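Local coordinates for serine acetyltransferase (Entamoeba histolytica, PDB 3Q1X), which probably transfers an acetyl group to the hydroxyl of L-serine, the serine O-acetyltransferase step of cysteine biosynthesis, at residues 101-106 and 132-137. Sequence-based numbering, arbitrary orientation.
Sequences RTLKTD and AVIVYR
The guanidinium of Arg137 meets the carboxylate of Asp106 edge to edge, the two planes only 16° apart, while the methyl CG2 of Thr102 sits 3.3 Å above the centre of one guanidinium face. This buried salt bridge joins two nearly antiparallel helices, 82-113 and 128-144, of the helical domain that precedes the left-handed beta-helix of this hexapeptide-repeat transferase. Arginine suits the place because it presents several N-H groups from one flat end: Arg137 NE reaches the syn lone pair of Asp106 OD2 at 2.9 Å, with an N-H...O angle of 153°, and Arg137 NH2 bonds Asp106 OD1 at 3.0 Å on its syn side, each atom lying somewhat out of the plane of the other group. These two bonds form a side-on grip that fixes the rotation of both groups; a weak bond from NH2 to OD2 adds to it. Further bonds tie the pair to the start of the beta-helix: Arg137 NH1 and NH2 donate to the carbonyls of Ile172 and Lys173, and Asp106 OD1 accepts from the backbone N of Phe176. The pairing probably stabilises both charges in this buried setting.

Threonine suits position 102 because its two branches differ. With OG1 beside the backbone N (chi1 -56°), the hydroxyl bonds to Ser98 O within its own helix, and CG2, anti to that N, points over the guanidinium. Beside the ion pair the contact is apolar. Leucine's forked end lets Leu103 CD2 lie against the backbone of helix 128-144, 3.9 Å from Ile134 CA, and touch Val133 CG2 as well. Phe45 and Leu41 of helix 36-45 continue this apolar packing around Leu103 and Ile134. The side chains of Leu103 and Ile134 cross at about a right angle, Ile134 CG1 standing 4.1 Å from both CD1 and CD2 of Leu103.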
# COMPACT_ATOMS: atom_id res chain seq x y z
N ARG A 101 5.21 15.63 -22.80
CA ARG A 101 4.66 16.98 -22.63
C ARG A 101 3.60 17.02 -21.52
O ARG A 101 3.62 17.91 -20.66
CB ARG A 101 4.10 17.50 -23.96
CG ARG A 101 5.20 17.77 -25.00
CD ARG A 101 4.69 18.38 -26.30
NE ARG A 101 4.00 17.42 -27.17
CZ ARG A 101 4.55 16.79 -28.21
NH1 ARG A 101 5.82 17.00 -28.56
NH2 ARG A 101 3.82 15.94 -28.92
N THR A 102 2.72 16.03 -21.51
CA THR A 102 1.67 15.99 -20.50
C THR A 102 2.25 15.79 -19.10
O THR A 102 1.80 16.40 -18.13
CB THR A 102 0.63 14.89 -20.78
OG1 THR A 102 0.09 15.08 -22.09
CG2 THR A 102 -0.49 14.95 -19.76
N LEU A 103 3.26 14.91 -19.00
CA LEU A 103 3.88 14.62 -17.71
C LEU A 103 4.55 15.87 -17.13
O LEU A 103 4.57 16.06 -15.91
CB LEU A 103 4.87 13.46 -17.82
CG LEU A 103 4.26 12.06 -17.89
CD1 LEU A 103 5.36 11.04 -18.13
CD2 LEU A 103 3.48 11.70 -16.62
N LYS A 104 5.08 16.72 -18.00
CA LYS A 104 5.63 18.00 -17.54
C LYS A 104 4.55 18.84 -16.87
O LYS A 104 4.79 19.42 -15.81
CB LYS A 104 6.29 18.77 -18.70
CG LYS A 104 7.65 18.23 -19.07
CD LYS A 104 8.23 18.97 -20.26
CE LYS A 104 8.78 20.33 -19.86
NZ LYS A 104 9.15 21.16 -21.05
N THR A 105 3.37 18.91 -17.49
CA THR A 105 2.24 19.67 -16.92
C THR A 105 1.78 19.08 -15.58
O THR A 105 1.45 19.82 -14.65
CB THR A 105 1.03 19.81 -17.88
OG1 THR A 105 0.34 18.56 -18.00
CG2 THR A 105 1.45 20.33 -19.26
N ASP A 106 1.74 17.75 -15.49
CA ASP A 106 1.43 17.08 -14.22
C ASP A 106 2.40 17.50 -13.10
O ASP A 106 2.00 17.70 -11.94
CB ASP A 106 1.44 15.56 -14.38
CG ASP A 106 0.47 15.08 -15.45
OD1 ASP A 106 -0.63 15.67 -15.61
OD2 ASP A 106 0.80 14.10 -16.15
N ALA A 132 2.67 6.95 -10.29
CA ALA A 132 1.46 6.32 -10.77
C ALA A 132 1.05 6.88 -12.14
O ALA A 132 0.75 6.13 -13.06
CB ALA A 132 0.34 6.53 -9.78
N VAL A 133 1.05 8.20 -12.26
CA VAL A 133 0.61 8.85 -13.49
C VAL A 133 1.53 8.55 -14.68
O VAL A 133 1.04 8.40 -15.79
CB VAL A 133 0.33 10.38 -13.33
CG1 VAL A 133 -0.81 10.61 -12.34
CG2 VAL A 133 1.55 11.14 -12.92
N ILE A 134 2.84 8.44 -14.43
CA ILE A 134 3.82 8.02 -15.44
C ILE A 134 3.42 6.70 -16.08
O ILE A 134 3.40 6.57 -17.30
CB ILE A 134 5.24 7.86 -14.84
CG1 ILE A 134 5.86 9.20 -14.46
CG2 ILE A 134 6.15 7.13 -15.80
CD1 ILE A 134 7.22 9.07 -13.75
N VAL A 135 3.13 5.72 -15.24
CA VAL A 135 2.77 4.40 -15.72
C VAL A 135 1.35 4.44 -16.29
O VAL A 135 1.12 3.90 -17.37
CB VAL A 135 2.96 3.34 -14.62
CG1 VAL A 135 2.54 1.98 -15.12
CG2 VAL A 135 4.42 3.32 -14.13
N TYR A 136 0.42 5.11 -15.62
CA TYR A 136 -0.94 5.24 -16.14
C TYR A 136 -1.00 5.76 -17.58
O TYR A 136 -1.78 5.26 -18.40
CB TYR A 136 -1.83 6.13 -15.26
CG TYR A 136 -2.97 6.72 -16.07
CD1 TYR A 136 -4.09 5.96 -16.40
CD2 TYR A 136 -2.87 8.01 -16.60
CE1 TYR A 136 -5.11 6.48 -17.21
CE2 TYR A 136 -3.88 8.54 -17.41
CZ TYR A 136 -4.99 7.77 -17.71
OH TYR A 136 -5.98 8.30 -18.51
N ARG A 137 -0.19 6.77 -17.89
CA ARG A 137 -0.30 7.40 -19.20
C ARG A 137 0.09 6.44 -20.32
O ARG A 137 -0.45 6.49 -21.43
CB ARG A 137 0.46 8.73 -19.24
CG ARG A 137 -0.22 9.78 -18.34
CD ARG A 137 0.02 11.21 -18.80
NE ARG A 137 -0.53 12.18 -17.84
CZ ARG A 137 -1.81 12.54 -17.77
NH1 ARG A 137 -2.70 12.02 -18.63
NH2 ARG A 137 -2.20 13.42 -16.87